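Local coordinates for cysteine-rich repeat secretory protein 15 (Arabidopsis thaliana, PDB 6GRF), which probably modulates cell-to-cell trafficking at plasmodesmata as a membrane protein with two extracellular DUF26 domains, at residues I7-G12 against E201-Q206. Sequence-based numbering, arbitrary orientation.
Sequences IFIYGG and EVYLAQ
The hydroxyl of Tyr-203, pressed by Ile-9 from the facing strand, donates a hydrogen bond from OH to Glu-201 OE1 over 3.1 Å. It meets the carboxylate from above its plane, 59° out of it, while Glu-201 CD lies at the edge of the tyrosine ring. Ile-9 touches this same phenol with both branches of its side chain: CD1 comes within 3.2 Å of Tyr-203 OH, and CG2, set anti to the backbone N by a chi1 of -60°, rests 3.8 Å from Tyr-203 CE2. The two side chains cross at about a right angle. At the other end of the ring, Tyr-10 brings CE2 to 3.8 Å from Tyr-203 CB. The aromatic planes are inclined at 56° with centroids 5.7 Å apart, an oblique aromatic pairing. Neighbours in sequence, Ile-9 and Tyr-10 can both turn toward Tyr-203 because they form a classic beta bulge opposite Gln-101, a residue that the side chain of Tyr-203 also touches. Within its own sheet, Tyr-203 also stacks on Tyr-208. Strands 8-13 and 199-204 belong to the antiparallel sheets of the first and second DUF26 domains, so the contact illustrates how side chains can join the sheets of tandem domains at a point where no backbone bond links them. No hydrogen bond links the two segments; the polar bond stays within 201-206, where it probably steadies the tyrosine, and cohesion between these two segments rests on apolar and aromatic contact.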
ATOM      1  N   ILE A   7       1.312  -0.210 -13.246  1.00 63.11           N
ATOM      2  CA  ILE A   7       2.658   0.411 -13.185  1.00 58.32           C
ATOM      3  C   ILE A   7       3.249   0.298 -11.764  1.00 51.65           C
ATOM      4  O   ILE A   7       2.537   0.317 -10.759  1.00 48.96           O
ATOM      5  CB  ILE A   7       2.646   1.867 -13.699  1.00 59.88           C
ATOM      6  CG1 ILE A   7       1.854   2.811 -12.791  1.00 60.21           C
ATOM      7  CG2 ILE A   7       2.157   1.931 -15.139  1.00 63.50           C
ATOM      8  CD1 ILE A   7       2.720   3.702 -11.924  1.00 58.97           C
ATOM      9  N   PHE A   8       4.583   0.205 -11.723  1.00 47.84           N
ATOM     10  CA  PHE A   8       5.375  -0.061 -10.534  1.00 44.92           C
ATOM     11  C   PHE A   8       5.530   1.219  -9.705  1.00 43.78           C
ATOM     12  O   PHE A   8       5.986   2.212 -10.222  1.00 44.06           O
ATOM     13  CB  PHE A   8       6.754  -0.585 -10.944  1.00 44.76           C
ATOM     14  CG  PHE A   8       7.687  -0.873  -9.800  1.00 43.33           C
ATOM     15  CD1 PHE A   8       7.603  -2.063  -9.098  1.00 42.41           C
ATOM     16  CD2 PHE A   8       8.648   0.047  -9.419  1.00 43.75           C
ATOM     17  CE1 PHE A   8       8.455  -2.324  -8.035  1.00 41.60           C
ATOM     18  CE2 PHE A   8       9.499  -0.216  -8.356  1.00 43.28           C
ATOM     19  CZ  PHE A   8       9.400  -1.401  -7.661  1.00 41.74           C
ATOM     20  N   ILE A   9       5.180   1.165  -8.411  1.00 41.87           N
ATOM     21  CA  ILE A   9       5.369   2.301  -7.510  1.00 41.19           C
ATOM     22  C   ILE A   9       6.604   2.059  -6.639  1.00 39.64           C
ATOM     23  O   ILE A   9       7.554   2.830  -6.705  1.00 40.39           O
ATOM     24  CB  ILE A   9       4.099   2.589  -6.690  1.00 41.81           C
ATOM     25  CG1 ILE A   9       2.937   2.914  -7.629  1.00 43.61           C
ATOM     26  CG2 ILE A   9       4.345   3.705  -5.681  1.00 42.24           C
ATOM     27  CD1 ILE A   9       1.656   3.268  -6.935  1.00 44.86           C
ATOM     28  N   TYR A  10       6.597   0.992  -5.833  1.00 37.58           N
ATOM     29  CA  TYR A  10       7.742   0.674  -4.996  1.00 37.00           C
ATOM     30  C   TYR A  10       7.694  -0.801  -4.578  1.00 36.37           C
ATOM     31  O   TYR A  10       6.640  -1.427  -4.558  1.00 34.97           O
ATOM     32  CB  TYR A  10       7.811   1.586  -3.764  1.00 37.01           C
ATOM     33  CG  TYR A  10       6.947   1.175  -2.599  1.00 35.97           C
ATOM     34  CD1 TYR A  10       7.407   0.289  -1.633  1.00 35.38           C
ATOM     35  CD2 TYR A  10       5.664   1.679  -2.449  1.00 36.29           C
ATOM     36  CE1 TYR A  10       6.612  -0.095  -0.563  1.00 35.03           C
ATOM     37  CE2 TYR A  10       4.857   1.306  -1.382  1.00 36.12           C
ATOM     38  CZ  TYR A  10       5.332   0.414  -0.438  1.00 35.40           C
ATOM     39  OH  TYR A  10       4.536   0.045   0.603  1.00 35.68           O
ATOM     40  N   GLY A  11       8.871  -1.320  -4.238  1.00 37.53           N
ATOM     41  CA  GLY A  11       9.037  -2.657  -3.698  1.00 38.15           C
ATOM     42  C   GLY A  11      10.163  -2.687  -2.679  1.00 40.33           C
ATOM     43  O   GLY A  11      11.079  -1.851  -2.718  1.00 42.24           O
ATOM     44  N   GLY A  12      10.085  -3.643  -1.748  1.00 40.74           N
ATOM     45  CA  GLY A  12      11.121  -3.848  -0.739  1.00 42.52           C
ATOM     46  C   GLY A  12      11.142  -5.299  -0.307  1.00 42.60           C
ATOM     47  O   GLY A  12      10.097  -5.943  -0.263  1.00 40.89           O
ATOM     48  N   GLU A 201       2.982  11.903  -2.964  1.00 32.61           N
ATOM     49  CA  GLU A 201       2.417  10.646  -2.473  1.00 32.70           C
ATOM     50  C   GLU A 201       3.259  10.157  -1.290  1.00 31.49           C
ATOM     51  O   GLU A 201       4.467  10.271  -1.303  1.00 31.72           O
ATOM     52  CB  GLU A 201       2.299   9.615  -3.602  1.00 34.94           C
ATOM     53  CG  GLU A 201       3.527   9.461  -4.495  1.00 39.14           C
ATOM     54  CD  GLU A 201       3.372   8.453  -5.641  1.00 42.38           C
ATOM     55  OE1 GLU A 201       2.209   8.049  -5.928  1.00 45.08           O
ATOM     56  OE2 GLU A 201       4.408   8.052  -6.256  1.00 45.30           O
ATOM     57  N   VAL A 202       2.581   9.666  -0.250  1.00 30.19           N
ATOM     58  CA  VAL A 202       3.217   9.019   0.879  1.00 30.28           C
ATOM     59  C   VAL A 202       2.567   7.653   1.124  1.00 29.55           C
ATOM     60  O   VAL A 202       1.334   7.532   1.246  1.00 28.31           O
ATOM     61  CB  VAL A 202       3.149   9.902   2.135  1.00 30.11           C
ATOM     62  CG1 VAL A 202       3.376   9.099   3.405  1.00 30.11           C
ATOM     63  CG2 VAL A 202       4.139  11.045   2.035  1.00 31.64           C
ATOM     64  N   TYR A 203       3.420   6.627   1.216  1.00 29.51           N
ATOM     65  CA  TYR A 203       2.997   5.263   1.467  1.00 28.96           C
ATOM     66  C   TYR A 203       3.596   4.804   2.796  1.00 28.61           C
ATOM     67  O   TYR A 203       4.809   4.779   2.944  1.00 29.07           O
ATOM     68  CB  TYR A 203       3.444   4.341   0.338  1.00 29.58           C
ATOM     69  CG  TYR A 203       2.818   4.646  -0.995  1.00 30.46           C
ATOM     70  CD1 TYR A 203       1.696   3.964  -1.424  1.00 30.34           C
ATOM     71  CD2 TYR A 203       3.351   5.610  -1.829  1.00 31.00           C
ATOM     72  CE1 TYR A 203       1.110   4.240  -2.646  1.00 30.84           C
ATOM     73  CE2 TYR A 203       2.776   5.903  -3.051  1.00 31.80           C
ATOM     74  CZ  TYR A 203       1.647   5.221  -3.454  1.00 31.40           C
ATOM     75  OH  TYR A 203       1.081   5.494  -4.657  1.00 33.31           O
ATOM     76  N   LEU A 204       2.723   4.499   3.755  1.00 27.58           N
ATOM     77  CA  LEU A 204       3.125   3.905   5.010  1.00 28.31           C
ATOM     78  C   LEU A 204       2.834   2.406   4.945  1.00 27.95           C
ATOM     79  O   LEU A 204       2.302   1.920   3.961  1.00 27.05           O
ATOM     80  CB  LEU A 204       2.364   4.577   6.153  1.00 28.09           C
ATOM     81  CG  LEU A 204       2.439   6.102   6.175  1.00 28.15           C
ATOM     82  CD1 LEU A 204       1.807   6.640   7.444  1.00 28.13           C
ATOM     83  CD2 LEU A 204       3.877   6.583   6.041  1.00 28.71           C
ATOM     84  N   ALA A 205       3.200   1.689   6.008  1.00 29.61           N
ATOM     85  CA  ALA A 205       3.057   0.232   6.060  1.00 29.88           C
ATOM     86  C   ALA A 205       1.603  -0.201   5.808  1.00 29.27           C
ATOM     87  O   ALA A 205       1.387  -1.193   5.119  1.00 29.30           O
ATOM     88  CB  ALA A 205       3.569  -0.283   7.382  1.00 31.02           C
ATOM     89  N   GLN A 206       0.618   0.542   6.335  1.00 29.05           N
ATOM     90  CA  GLN A 206      -0.785   0.067   6.349  1.00 28.80           C
ATOM     91  C   GLN A 206      -1.770   1.050   5.672  1.00 28.49           C
ATOM     92  O   GLN A 206      -2.992   0.823   5.700  1.00 26.94           O
ATOM     93  CB  GLN A 206      -1.194  -0.198   7.796  1.00 29.53           C
ATOM     94  CG  GLN A 206      -0.416  -1.328   8.466  1.00 30.59           C
ATOM     95  CD  GLN A 206      -1.092  -2.665   8.284  1.00 30.82           C
ATOM     96  OE1 GLN A 206      -1.526  -3.013   7.190  1.00 31.11           O
ATOM     97  NE2 GLN A 206      -1.211  -3.415   9.370  1.00 31.15           N
TER